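Local structure of S-adenosylmethionine:tRNA ribosyltransferase-isomerase (1WDI) at residues A230-P236 against A276-R282; E50-P54 against R251-A255; F38-K43 against L327-Y333. The protein probably transfers and isomerises the ribose moiety of S-adenosylmethionine onto the 7-aminomethyl group of preQ1-modified tRNA, giving epoxyqueuosine-tRNA in queuosine biosynthesis. All blocks are in the same frame, centred on the assembly; numbering follows the deposited sequence.

Overall arrangement
From the N terminus, the chain first enters contact 3 on strand 40-44 and then contact 2 at the end of helix 48-51. It runs on through strands 57-73 and 203-211 to strand 231-235 of contact 1. Segment 251-255 closes contact 2, joining the turn after helix 48-51 to strand 253-256, before segment 276-282 completes contact 1, a pairing of two sheet strands; these two loops therefore cross. Contact 3 closes last, tying strand 40-44 to the end of helix 318-330, and encloses both. All three reach the same mixed sheet. Contacts 2 and 3 touch through Phe51, packed on Ala41 and Lys43, whereas nearest atoms of contacts 1 and 3 are about 23 Å apart.

Contact 1. Residues A230-P236 against A276-R282; sequences AEPYAIP and AGEGETR
Six backbone hydrogen bonds join Glu231, Tyr233 and Ile235 to Thr281, Gly279 and Gly277, two to each pair, and make strands 231-235 and 277-281 antiparallel neighbours. The bond from Tyr233 N to Gly279 O is nearly straight (174°), and Gly277 N gives the shortest, 2.7 Å to Ile235 O. Residues of the non-hydrogen-bonded pairs add CA-H...O contacts to carbonyls of the hydrogen-bonded ones, as where Glu280 CA lies 3.2 Å from Glu231 O.

The aromatic contact comes from Tyr233, whose CG sits between the backbone N and the carbonyl carbon (chi1 62°), which folds the ring across to the partner strand. There one ring face covers Gly279, whose CA makes a CH-pi contact 3.9 Å from the centroid of the Tyr233 ring. The ring lies so close that a beta carbon on Gly279 would fall 2.5 Å from Tyr233 OH, which hydrogen-bonds to Ser266 OG. An alanine in place of Tyr233 is likely to uncover the Gly279 backbone and leave Ser266 without its phenolic partner.

Apolar contact continues beside the ring, where Thr281 CG2 meets Glu231 CB at 3.9 Å. On the other face the non-hydrogen-bonded pairs set Pro232 opposite Glu280 and Ala234 opposite Glu278.

Strand 231-235 also pairs with strand 203-211, through Pro232 with His210 and Ala234 with Thr208. Helix 258-266 packs over Glu231, Tyr233 and Thr281, while helix 237-248 meets Ile235 and Ala276.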
ATOM      1  N   ALA A 230       0.667  12.139   0.082  1.00 58.41           N
ATOM      2  CA  ALA A 230       1.207  11.838   1.404  1.00 54.86           C
ATOM      3  C   ALA A 230       0.755  10.454   1.860  1.00 51.95           C
ATOM      4  O   ALA A 230      -0.369  10.037   1.584  1.00 52.46           O
ATOM      5  CB  ALA A 230       0.759  12.894   2.408  1.00 54.68           C
ATOM      6  N   GLU A 231       1.635   9.746   2.558  1.00 47.32           N
ATOM      7  CA  GLU A 231       1.325   8.408   3.043  1.00 42.96           C
ATOM      8  C   GLU A 231       1.486   8.314   4.558  1.00 39.29           C
ATOM      9  O   GLU A 231       2.605   8.312   5.070  1.00 36.02           O
ATOM     10  CB  GLU A 231       2.241   7.381   2.364  1.00 44.17           C
ATOM     11  CG  GLU A 231       2.046   5.941   2.830  1.00 44.04           C
ATOM     12  CD  GLU A 231       3.034   4.975   2.187  1.00 46.02           C
ATOM     13  OE1 GLU A 231       3.117   4.951   0.939  1.00 45.68           O
ATOM     14  OE2 GLU A 231       3.723   4.236   2.926  1.00 43.09           O
ATOM     15  N   PRO A 232       0.365   8.256   5.294  1.00 37.06           N
ATOM     16  CA  PRO A 232       0.409   8.156   6.755  1.00 34.67           C
ATOM     17  C   PRO A 232       0.563   6.683   7.129  1.00 31.77           C
ATOM     18  O   PRO A 232      -0.157   5.833   6.614  1.00 32.93           O
ATOM     19  CB  PRO A 232      -0.936   8.740   7.176  1.00 35.47           C
ATOM     20  CG  PRO A 232      -1.844   8.270   6.077  1.00 38.08           C
ATOM     21  CD  PRO A 232      -1.012   8.498   4.822  1.00 38.10           C
ATOM     22  N   TYR A 233       1.498   6.380   8.023  1.00 28.32           N
ATOM     23  CA  TYR A 233       1.739   4.995   8.414  1.00 26.48           C
ATOM     24  C   TYR A 233       2.150   4.876   9.873  1.00 27.06           C
ATOM     25  O   TYR A 233       2.436   5.867  10.540  1.00 24.85           O
ATOM     26  CB  TYR A 233       2.860   4.411   7.547  1.00 24.94           C
ATOM     27  CG  TYR A 233       4.169   5.148   7.735  1.00 22.83           C
ATOM     28  CD1 TYR A 233       5.003   4.868   8.821  1.00 23.58           C
ATOM     29  CD2 TYR A 233       4.540   6.176   6.867  1.00 22.64           C
ATOM     30  CE1 TYR A 233       6.174   5.599   9.042  1.00 23.08           C
ATOM     31  CE2 TYR A 233       5.702   6.909   7.074  1.00 21.41           C
ATOM     32  CZ  TYR A 233       6.516   6.617   8.163  1.00 23.68           C
ATOM     33  OH  TYR A 233       7.668   7.343   8.365  1.00 21.76           O
ATOM     34  N   ALA A 234       2.195   3.641  10.355  1.00 26.31           N
ATOM     35  CA  ALA A 234       2.606   3.380  11.724  1.00 26.94           C
ATOM     36  C   ALA A 234       3.463   2.128  11.723  1.00 25.18           C
ATOM     37  O   ALA A 234       3.106   1.122  11.115  1.00 25.83           O
ATOM     38  CB  ALA A 234       1.386   3.189  12.627  1.00 26.36           C
ATOM     39  N   ILE A 235       4.610   2.204  12.385  1.00 25.54           N
ATOM     40  CA  ILE A 235       5.498   1.061  12.470  1.00 24.81           C
ATOM     41  C   ILE A 235       5.526   0.543  13.903  1.00 25.49           C
ATOM     42  O   ILE A 235       5.991   1.230  14.812  1.00 25.19           O
ATOM     43  CB  ILE A 235       6.929   1.425  12.049  1.00 25.47           C
ATOM     44  CG1 ILE A 235       6.934   1.935  10.603  1.00 25.75           C
ATOM     45  CG2 ILE A 235       7.832   0.206  12.203  1.00 25.59           C
ATOM     46  CD1 ILE A 235       8.298   2.285  10.093  1.00 27.46           C
ATOM     47  N   PRO A 236       5.013  -0.678  14.121  1.00 24.94           N
ATOM     48  CA  PRO A 236       4.987  -1.288  15.453  1.00 23.88           C
ATOM     49  C   PRO A 236       6.390  -1.373  16.039  1.00 24.93           C
ATOM     50  O   PRO A 236       7.376  -1.540  15.309  1.00 23.55           O
ATOM     51  CB  PRO A 236       4.394  -2.673  15.186  1.00 24.23           C
ATOM     52  CG  PRO A 236       3.475  -2.420  14.031  1.00 23.89           C
ATOM     53  CD  PRO A 236       4.322  -1.534  13.140  1.00 23.79           C
ATOM     54  N   ALA A 276      10.189   3.398  15.645  1.00 23.60           N
ATOM     55  CA  ALA A 276       8.841   2.897  15.872  1.00 24.42           C
ATOM     56  C   ALA A 276       7.845   4.039  15.964  1.00 25.38           C
ATOM     57  O   ALA A 276       8.206   5.165  16.309  1.00 25.37           O
ATOM     58  CB  ALA A 276       8.800   2.080  17.159  1.00 24.09           C
ATOM     59  N   GLY A 277       6.591   3.751  15.635  1.00 25.46           N
ATOM     60  CA  GLY A 277       5.573   4.773  15.736  1.00 26.55           C
ATOM     61  C   GLY A 277       4.991   5.308  14.448  1.00 28.78           C
ATOM     62  O   GLY A 277       5.281   4.831  13.345  1.00 27.43           O
ATOM     63  N   GLU A 278       4.154   6.324  14.611  1.00 27.16           N
ATOM     64  CA  GLU A 278       3.482   6.955  13.496  1.00 30.34           C
ATOM     65  C   GLU A 278       4.441   7.807  12.693  1.00 29.71           C
ATOM     66  O   GLU A 278       5.470   8.262  13.197  1.00 28.06           O
ATOM     67  CB  GLU A 278       2.327   7.822  13.998  1.00 34.28           C
ATOM     68  CG  GLU A 278       1.219   7.034  14.677  1.00 40.87           C
ATOM     69  CD  GLU A 278       0.135   7.930  15.237  1.00 46.08           C
ATOM     70  OE1 GLU A 278       0.441   8.754  16.130  1.00 48.10           O
ATOM     71  OE2 GLU A 278      -1.023   7.813  14.780  1.00 48.38           O
ATOM     72  N   GLY A 279       4.081   8.009  11.434  1.00 28.38           N
ATOM     73  CA  GLY A 279       4.891   8.808  10.546  1.00 30.38           C
ATOM     74  C   GLY A 279       4.088   9.098   9.305  1.00 32.32           C
ATOM     75  O   GLY A 279       2.954   8.635   9.164  1.00 32.32           O
ATOM     76  N   GLU A 280       4.682   9.862   8.401  1.00 35.36           N
ATOM     77  CA  GLU A 280       4.033  10.225   7.156  1.00 38.13           C
ATOM     78  C   GLU A 280       5.131  10.526   6.150  1.00 39.52           C
ATOM     79  O   GLU A 280       6.183  11.051   6.516  1.00 37.51           O
ATOM     80  CB  GLU A 280       3.161  11.462   7.365  1.00 41.42           C
ATOM     81  CG  GLU A 280       2.390  11.906   6.138  1.00 47.35           C
ATOM     82  CD  GLU A 280       1.542  13.139   6.404  1.00 50.96           C
ATOM     83  OE1 GLU A 280       2.119  14.210   6.699  1.00 52.27           O
ATOM     84  OE2 GLU A 280       0.300  13.032   6.321  1.00 51.60           O
ATOM     85  N   THR A 281       4.895  10.187   4.889  1.00 40.77           N
ATOM     86  CA  THR A 281       5.891  10.448   3.862  1.00 43.06           C
ATOM     87  C   THR A 281       5.284  10.826   2.521  1.00 45.13           C
ATOM     88  O   THR A 281       4.340  10.193   2.043  1.00 44.81           O
ATOM     89  CB  THR A 281       6.795   9.231   3.637  1.00 43.61           C
ATOM     90  OG1 THR A 281       7.840   9.579   2.717  1.00 45.25           O
ATOM     91  CG2 THR A 281       5.989   8.065   3.069  1.00 41.56           C
ATOM     92  N   ARG A 282       5.838  11.873   1.925  1.00 47.14           N
ATOM     93  CA  ARG A 282       5.402  12.338   0.620  1.00 49.95           C
ATOM     94  C   ARG A 282       6.649  12.406  -0.249  1.00 50.06           C
ATOM     95  O   ARG A 282       6.663  13.031  -1.309  1.00 50.55           O
ATOM     96  CB  ARG A 282       4.725  13.709   0.731  1.00 52.94           C
ATOM     97  CG  ARG A 282       5.436  14.718   1.619  1.00 56.36           C
ATOM     98  CD  ARG A 282       4.523  15.908   1.898  1.00 59.67           C
ATOM     99  NE  ARG A 282       5.097  16.837   2.868  1.00 63.29           N
ATOM    100  CZ  ARG A 282       4.433  17.854   3.413  1.00 64.65           C
ATOM    101  NH1 ARG A 282       3.166  18.076   3.083  1.00 65.23           N
ATOM    102  NH2 ARG A 282       5.034  18.649   4.289  1.00 64.58           N
TER

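Contact 2. Residues E50-P54 against R251-A255; sequences EFLRP and RRVVA
Arg53 and Arg252 lay their guanidinium groups flat on one another, with centres 3.6 Å apart and planes only 8° from parallel. The CZ of each lies over the centre of the other group, although the two side chains cross at about a right angle. Arg252 reaches this position by a bend at chi3 (-63°), which turns its head along the 50-54 backbone.

The edge of the Arg252 group faces that backbone. Arg252 NH2 donates to Phe51 O at 3.0 Å, meeting a lone pair in the carbonyl plane, with the acceptor tilted slightly from the guanidinium plane. Water 1 closes a small ring: it gives a hydrogen bond to the same carbonyl and accepts one of 2.9 Å from Arg252 NH1. Beneath this polar layer, Leu52 CD2 packs on Val254 CG2 at 4.3 Å, tying the turn after helix 48-51 to the beginning of strand 253-256.

Two like charges stacked so closely probably need compensation, which the salt bridge from Arg252 NH2 to Asp56 may supply; the backbone N of Arg53 ties the loop to the same carboxylate. Carbonyl and water at its edge, with Asp56 also paired to NH2, would hold the Arg252 head flat beneath Arg53.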
ATOM      1  N   GLU A  50      12.530 -20.192  -2.522  1.00 23.28           N
ATOM      2  CA  GLU A  50      13.790 -20.561  -3.160  1.00 25.77           C
ATOM      3  C   GLU A  50      14.795 -19.424  -3.150  1.00 24.55           C
ATOM      4  O   GLU A  50      16.004 -19.655  -3.116  1.00 26.67           O
ATOM      5  CB  GLU A  50      13.560 -20.939  -4.622  1.00 26.87           C
ATOM      6  CG  GLU A  50      13.091 -22.345  -4.872  1.00 32.70           C
ATOM      7  CD  GLU A  50      12.819 -22.575  -6.344  1.00 33.36           C
ATOM      8  OE1 GLU A  50      13.587 -22.043  -7.176  1.00 34.31           O
ATOM      9  OE2 GLU A  50      11.847 -23.286  -6.666  1.00 37.32           O
ATOM     10  N   PHE A  51      14.295 -18.195  -3.199  1.00 24.35           N
ATOM     11  CA  PHE A  51      15.171 -17.037  -3.248  1.00 23.79           C
ATOM     12  C   PHE A  51      15.400 -16.340  -1.926  1.00 24.15           C
ATOM     13  O   PHE A  51      16.171 -15.391  -1.845  1.00 25.00           O
ATOM     14  CB  PHE A  51      14.650 -16.057  -4.295  1.00 21.40           C
ATOM     15  CG  PHE A  51      14.567 -16.661  -5.665  1.00 22.20           C
ATOM     16  CD1 PHE A  51      13.427 -17.347  -6.071  1.00 22.59           C
ATOM     17  CD2 PHE A  51      15.667 -16.623  -6.517  1.00 22.82           C
ATOM     18  CE1 PHE A  51      13.382 -17.994  -7.305  1.00 21.32           C
ATOM     19  CE2 PHE A  51      15.633 -17.267  -7.756  1.00 22.84           C
ATOM     20  CZ  PHE A  51      14.488 -17.956  -8.149  1.00 22.20           C
ATOM     21  N   LEU A  52      14.736 -16.812  -0.882  1.00 24.76           N
ATOM     22  CA  LEU A  52      14.930 -16.217   0.425  1.00 24.92           C
ATOM     23  C   LEU A  52      15.730 -17.201   1.260  1.00 25.96           C
ATOM     24  O   LEU A  52      16.073 -18.291   0.791  1.00 23.73           O
ATOM     25  CB  LEU A  52      13.582 -15.937   1.086  1.00 23.79           C
ATOM     26  CG  LEU A  52      12.661 -14.979   0.331  1.00 20.78           C
ATOM     27  CD1 LEU A  52      11.461 -14.652   1.211  1.00 21.35           C
ATOM     28  CD2 LEU A  52      13.417 -13.708  -0.034  1.00 20.71           C
ATOM     29  N   ARG A  53      16.051 -16.816   2.486  1.00 25.84           N
ATOM     30  CA  ARG A  53      16.777 -17.718   3.363  1.00 29.17           C
ATOM     31  C   ARG A  53      16.454 -17.445   4.820  1.00 27.89           C
ATOM     32  O   ARG A  53      15.991 -16.361   5.170  1.00 28.77           O
ATOM     33  CB  ARG A  53      18.284 -17.642   3.099  1.00 30.60           C
ATOM     34  CG  ARG A  53      18.876 -16.262   3.074  1.00 35.25           C
ATOM     35  CD  ARG A  53      19.894 -16.161   1.943  1.00 36.00           C
ATOM     36  NE  ARG A  53      20.604 -14.891   1.979  1.00 39.75           N
ATOM     37  CZ  ARG A  53      21.321 -14.399   0.976  1.00 39.33           C
ATOM     38  NH1 ARG A  53      21.429 -15.069  -0.163  1.00 39.33           N
ATOM     39  NH2 ARG A  53      21.930 -13.229   1.116  1.00 39.32           N
ATOM     40  N   PRO A  54      16.656 -18.446   5.688  1.00 27.80           N
ATOM     41  CA  PRO A  54      16.354 -18.227   7.104  1.00 26.51           C
ATOM     42  C   PRO A  54      17.041 -16.969   7.618  1.00 24.84           C
ATOM     43  O   PRO A  54      18.230 -16.760   7.387  1.00 21.59           O
ATOM     44  CB  PRO A  54      16.855 -19.512   7.776  1.00 27.20           C
ATOM     45  CG  PRO A  54      17.917 -20.019   6.833  1.00 29.95           C
ATOM     46  CD  PRO A  54      17.309 -19.751   5.475  1.00 27.79           C
ATOM     47  N   ARG A 251      21.449  -9.258   8.231  1.00 25.99           N
ATOM     48  CA  ARG A 251      20.371 -10.033   7.620  1.00 25.18           C
ATOM     49  C   ARG A 251      19.529  -9.141   6.693  1.00 24.32           C
ATOM     50  O   ARG A 251      19.375  -7.948   6.937  1.00 22.56           O
ATOM     51  CB  ARG A 251      19.505 -10.678   8.708  1.00 25.40           C
ATOM     52  CG  ARG A 251      20.257 -11.760   9.503  1.00 23.22           C
ATOM     53  CD  ARG A 251      19.358 -12.526  10.484  1.00 25.62           C
ATOM     54  NE  ARG A 251      18.988 -11.758  11.674  1.00 21.91           N
ATOM     55  CZ  ARG A 251      17.763 -11.307  11.935  1.00 24.25           C
ATOM     56  NH1 ARG A 251      16.763 -11.534  11.093  1.00 22.73           N
ATOM     57  NH2 ARG A 251      17.531 -10.636  13.056  1.00 27.04           N
ATOM     58  N   ARG A 252      18.989  -9.723   5.629  1.00 23.39           N
ATOM     59  CA  ARG A 252      18.211  -8.957   4.656  1.00 22.36           C
ATOM     60  C   ARG A 252      16.812  -8.526   5.068  1.00 22.77           C
ATOM     61  O   ARG A 252      16.053  -9.299   5.654  1.00 20.70           O
ATOM     62  CB  ARG A 252      18.093  -9.732   3.342  1.00 20.55           C
ATOM     63  CG  ARG A 252      19.424 -10.128   2.733  1.00 22.84           C
ATOM     64  CD  ARG A 252      19.230 -10.712   1.348  1.00 25.26           C
ATOM     65  NE  ARG A 252      18.441 -11.946   1.359  1.00 27.59           N
ATOM     66  CZ  ARG A 252      18.248 -12.711   0.288  1.00 27.08           C
ATOM     67  NH1 ARG A 252      18.786 -12.361  -0.875  1.00 25.57           N
ATOM     68  NH2 ARG A 252      17.531 -13.829   0.376  1.00 23.36           N
ATOM     69  N   VAL A 253      16.486  -7.275   4.749  1.00 20.12           N
ATOM     70  CA  VAL A 253      15.164  -6.734   5.006  1.00 18.48           C
ATOM     71  C   VAL A 253      14.535  -6.713   3.615  1.00 20.01           C
ATOM     72  O   VAL A 253      14.993  -5.990   2.725  1.00 19.79           O
ATOM     73  CB  VAL A 253      15.235  -5.306   5.592  1.00 20.57           C
ATOM     74  CG1 VAL A 253      13.833  -4.731   5.740  1.00 15.08           C
ATOM     75  CG2 VAL A 253      15.923  -5.344   6.948  1.00 18.61           C
ATOM     76  N   VAL A 254      13.509  -7.538   3.428  1.00 18.43           N
ATOM     77  CA  VAL A 254      12.828  -7.667   2.146  1.00 16.46           C
ATOM     78  C   VAL A 254      11.470  -6.986   2.180  1.00 16.69           C
ATOM     79  O   VAL A 254      10.578  -7.380   2.931  1.00 16.61           O
ATOM     80  CB  VAL A 254      12.642  -9.164   1.783  1.00 16.80           C
ATOM     81  CG1 VAL A 254      12.098  -9.300   0.366  1.00 15.85           C
ATOM     82  CG2 VAL A 254      13.982  -9.897   1.918  1.00 15.89           C
ATOM     83  N   ALA A 255      11.314  -5.960   1.354  1.00 17.19           N
ATOM     84  CA  ALA A 255      10.069  -5.215   1.314  1.00 16.69           C
ATOM     85  C   ALA A 255       9.057  -5.850   0.384  1.00 18.08           C
ATOM     86  O   ALA A 255       9.384  -6.253  -0.732  1.00 17.97           O
ATOM     87  CB  ALA A 255      10.337  -3.767   0.873  1.00 18.18           C
TER
HETATM   88  O   HOH W   1      18.640 -14.550  -2.717  1.00 29.36           O

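Contact 3. Residues F38-K43 against L327-Y333; sequences FRVAHK and LAVAEGY
The rings of His42 and Tyr333 meet rim to rim, with planes at 48° and neither over the other's face. Tyr333 OH lies at the imidazole edge in its plane, and His42 ND1 likewise in the phenol plane, the two joined by a short, nearly straight hydrogen bond of 2.6 Å (173°) in which either may donate. His42 CG, anti to the carbonyl carbon (chi1 -65°), carries the ring there. Leu327 CD2 also approaches that edge, 3.9 Å from His42 CE1, while Glu331 CG comes obliquely within 4.0 Å of that carbon. Leu327 CD2 meets Val40 CG2 tip to tip at 3.5 Å, at the edge of the Phe38 ring.

The contact joins strand 40-44 of the mixed sheet to the C-terminal end of helix 318-330, where a Schellman motif has Gly332 as C-prime residue, and Tyr333 N and Gly332 N bond back to Ala328 O and Val329 O. Arg28 makes a cation-pi contact with the Tyr333 ring.

Water 2 bridges Tyr333 OH to Lys43 O (2.8 Å to each), tying the hydroxyl indirectly to the backbone as well as directly to His42. Glu331 OE1, 4.9 Å from His42 NE2, may favour a protonated imidazole, though no charge can be assigned.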
ATOM      1  N   PHE A  38      23.295  -8.888 -16.146  1.00 24.63           N
ATOM      2  CA  PHE A  38      21.853  -8.901 -16.313  1.00 23.98           C
ATOM      3  C   PHE A  38      21.460 -10.381 -16.290  1.00 24.90           C
ATOM      4  O   PHE A  38      22.002 -11.181 -17.044  1.00 24.39           O
ATOM      5  CB  PHE A  38      21.471  -8.305 -17.669  1.00 22.66           C
ATOM      6  CG  PHE A  38      19.989  -8.291 -17.934  1.00 21.58           C
ATOM      7  CD1 PHE A  38      19.189  -7.265 -17.438  1.00 21.90           C
ATOM      8  CD2 PHE A  38      19.394  -9.301 -18.682  1.00 18.99           C
ATOM      9  CE1 PHE A  38      17.817  -7.241 -17.687  1.00 22.23           C
ATOM     10  CE2 PHE A  38      18.023  -9.291 -18.938  1.00 20.47           C
ATOM     11  CZ  PHE A  38      17.230  -8.259 -18.442  1.00 21.89           C
ATOM     12  N   ARG A  39      20.532 -10.743 -15.418  1.00 24.14           N
ATOM     13  CA  ARG A  39      20.080 -12.124 -15.337  1.00 26.55           C
ATOM     14  C   ARG A  39      18.769 -12.183 -14.575  1.00 25.65           C
ATOM     15  O   ARG A  39      18.581 -11.485 -13.577  1.00 24.32           O
ATOM     16  CB  ARG A  39      21.135 -13.012 -14.659  1.00 28.44           C
ATOM     17  CG  ARG A  39      21.451 -12.664 -13.220  1.00 27.27           C
ATOM     18  CD  ARG A  39      22.636 -13.487 -12.721  1.00 30.18           C
ATOM     19  NE  ARG A  39      22.912 -13.260 -11.305  1.00 28.76           N
ATOM     20  CZ  ARG A  39      23.344 -12.111 -10.792  1.00 30.00           C
ATOM     21  NH1 ARG A  39      23.566 -11.056 -11.576  1.00 25.01           N
ATOM     22  NH2 ARG A  39      23.543 -12.013  -9.484  1.00 27.92           N
ATOM     23  N   VAL A  40      17.855 -12.999 -15.075  1.00 24.18           N
ATOM     24  CA  VAL A  40      16.559 -13.139 -14.450  1.00 25.95           C
ATOM     25  C   VAL A  40      16.165 -14.606 -14.380  1.00 26.39           C
ATOM     26  O   VAL A  40      16.717 -15.452 -15.084  1.00 25.43           O
ATOM     27  CB  VAL A  40      15.468 -12.381 -15.248  1.00 26.82           C
ATOM     28  CG1 VAL A  40      15.863 -10.919 -15.434  1.00 26.98           C
ATOM     29  CG2 VAL A  40      15.262 -13.046 -16.601  1.00 29.66           C
ATOM     30  N   ALA A  41      15.218 -14.900 -13.501  1.00 25.17           N
ATOM     31  CA  ALA A  41      14.695 -16.246 -13.373  1.00 23.45           C
ATOM     32  C   ALA A  41      13.207 -16.057 -13.599  1.00 22.96           C
ATOM     33  O   ALA A  41      12.607 -15.138 -13.043  1.00 21.80           O
ATOM     34  CB  ALA A  41      14.960 -16.803 -11.972  1.00 23.20           C
ATOM     35  N   HIS A  42      12.618 -16.895 -14.444  1.00 22.72           N
ATOM     36  CA  HIS A  42      11.193 -16.808 -14.720  1.00 20.34           C
ATOM     37  C   HIS A  42      10.515 -17.856 -13.851  1.00 22.03           C
ATOM     38  O   HIS A  42      10.529 -19.048 -14.161  1.00 18.90           O
ATOM     39  CB  HIS A  42      10.935 -17.050 -16.209  1.00 20.30           C
ATOM     40  CG  HIS A  42      11.526 -15.991 -17.085  1.00 22.28           C
ATOM     41  ND1 HIS A  42      11.098 -14.680 -17.056  1.00 19.65           N
ATOM     42  CD2 HIS A  42      12.560 -16.028 -17.960  1.00 21.57           C
ATOM     43  CE1 HIS A  42      11.844 -13.956 -17.871  1.00 22.39           C
ATOM     44  NE2 HIS A  42      12.740 -14.749 -18.432  1.00 22.18           N
ATOM     45  N   LYS A  43       9.932 -17.388 -12.751  1.00 19.51           N
ATOM     46  CA  LYS A  43       9.282 -18.255 -11.778  1.00 20.89           C
ATOM     47  C   LYS A  43       7.826 -17.892 -11.537  1.00 21.86           C
ATOM     48  O   LYS A  43       7.163 -17.269 -12.370  1.00 22.51           O
ATOM     49  CB  LYS A  43      10.031 -18.162 -10.440  1.00 21.99           C
ATOM     50  CG  LYS A  43      11.487 -18.630 -10.484  1.00 24.14           C
ATOM     51  CD  LYS A  43      11.572 -20.150 -10.398  1.00 23.16           C
ATOM     52  CE  LYS A  43      12.983 -20.648 -10.681  1.00 27.14           C
ATOM     53  NZ  LYS A  43      13.087 -22.125 -10.485  1.00 27.38           N
ATOM     54  N   LEU A 327      11.639  -7.102 -21.243  1.00 23.21           N
ATOM     55  CA  LEU A 327      11.682  -8.561 -21.236  1.00 22.15           C
ATOM     56  C   LEU A 327      10.345  -9.098 -20.729  1.00 22.11           C
ATOM     57  O   LEU A 327       9.791 -10.040 -21.292  1.00 22.78           O
ATOM     58  CB  LEU A 327      12.813  -9.073 -20.331  1.00 22.02           C
ATOM     59  CG  LEU A 327      12.932 -10.606 -20.236  1.00 23.18           C
ATOM     60  CD1 LEU A 327      13.314 -11.161 -21.611  1.00 23.67           C
ATOM     61  CD2 LEU A 327      13.981 -11.009 -19.196  1.00 21.71           C
ATOM     62  N   ALA A 328       9.831  -8.495 -19.659  1.00 21.81           N
ATOM     63  CA  ALA A 328       8.555  -8.908 -19.077  1.00 21.68           C
ATOM     64  C   ALA A 328       7.459  -8.817 -20.130  1.00 22.56           C
ATOM     65  O   ALA A 328       6.629  -9.724 -20.264  1.00 22.30           O
ATOM     66  CB  ALA A 328       8.208  -8.027 -17.885  1.00 19.72           C
ATOM     67  N   VAL A 329       7.452  -7.716 -20.873  1.00 22.33           N
ATOM     68  CA  VAL A 329       6.463  -7.535 -21.926  1.00 24.48           C
ATOM     69  C   VAL A 329       6.618  -8.651 -22.966  1.00 24.49           C
ATOM     70  O   VAL A 329       5.662  -9.356 -23.283  1.00 24.57           O
ATOM     71  CB  VAL A 329       6.630  -6.171 -22.634  1.00 25.46           C
ATOM     72  CG1 VAL A 329       5.718  -6.106 -23.866  1.00 24.92           C
ATOM     73  CG2 VAL A 329       6.288  -5.040 -21.671  1.00 26.88           C
ATOM     74  N   ALA A 330       7.834  -8.813 -23.480  1.00 26.19           N
ATOM     75  CA  ALA A 330       8.119  -9.832 -24.488  1.00 27.10           C
ATOM     76  C   ALA A 330       7.809 -11.254 -24.017  1.00 26.91           C
ATOM     77  O   ALA A 330       7.432 -12.106 -24.822  1.00 26.82           O
ATOM     78  CB  ALA A 330       9.578  -9.735 -24.919  1.00 27.89           C
ATOM     79  N   GLU A 331       7.966 -11.511 -22.720  1.00 26.75           N
ATOM     80  CA  GLU A 331       7.709 -12.841 -22.167  1.00 26.07           C
ATOM     81  C   GLU A 331       6.262 -13.100 -21.751  1.00 25.86           C
ATOM     82  O   GLU A 331       5.959 -14.122 -21.128  1.00 27.59           O
ATOM     83  CB  GLU A 331       8.644 -13.114 -20.984  1.00 25.40           C
ATOM     84  CG  GLU A 331      10.083 -13.440 -21.374  1.00 29.63           C
ATOM     85  CD  GLU A 331      10.187 -14.685 -22.255  1.00 35.06           C
ATOM     86  OE1 GLU A 331       9.502 -15.689 -21.965  1.00 34.55           O
ATOM     87  OE2 GLU A 331      10.964 -14.664 -23.233  1.00 40.01           O
ATOM     88  N   GLY A 332       5.370 -12.177 -22.091  1.00 25.63           N
ATOM     89  CA  GLY A 332       3.966 -12.358 -21.767  1.00 25.63           C
ATOM     90  C   GLY A 332       3.507 -12.128 -20.331  1.00 26.04           C
ATOM     91  O   GLY A 332       2.414 -12.557 -19.970  1.00 25.06           O
ATOM     92  N   TYR A 333       4.313 -11.464 -19.506  1.00 25.00           N
ATOM     93  CA  TYR A 333       3.894 -11.205 -18.128  1.00 25.13           C
ATOM     94  C   TYR A 333       2.669 -10.303 -18.120  1.00 23.95           C
ATOM     95  O   TYR A 333       2.449  -9.541 -19.062  1.00 24.12           O
ATOM     96  CB  TYR A 333       4.995 -10.510 -17.322  1.00 21.80           C
ATOM     97  CG  TYR A 333       6.093 -11.419 -16.838  1.00 22.61           C
ATOM     98  CD1 TYR A 333       7.077 -11.893 -17.710  1.00 21.18           C
ATOM     99  CD2 TYR A 333       6.153 -11.811 -15.501  1.00 21.73           C
ATOM    100  CE1 TYR A 333       8.095 -12.731 -17.256  1.00 19.84           C
ATOM    101  CE2 TYR A 333       7.163 -12.650 -15.041  1.00 21.69           C
ATOM    102  CZ  TYR A 333       8.130 -13.103 -15.924  1.00 19.35           C
ATOM    103  OH  TYR A 333       9.135 -13.919 -15.460  1.00 17.25           O
TER
HETATM  104  O   HOH W   2       7.771 -16.338 -14.971  1.00 20.45           O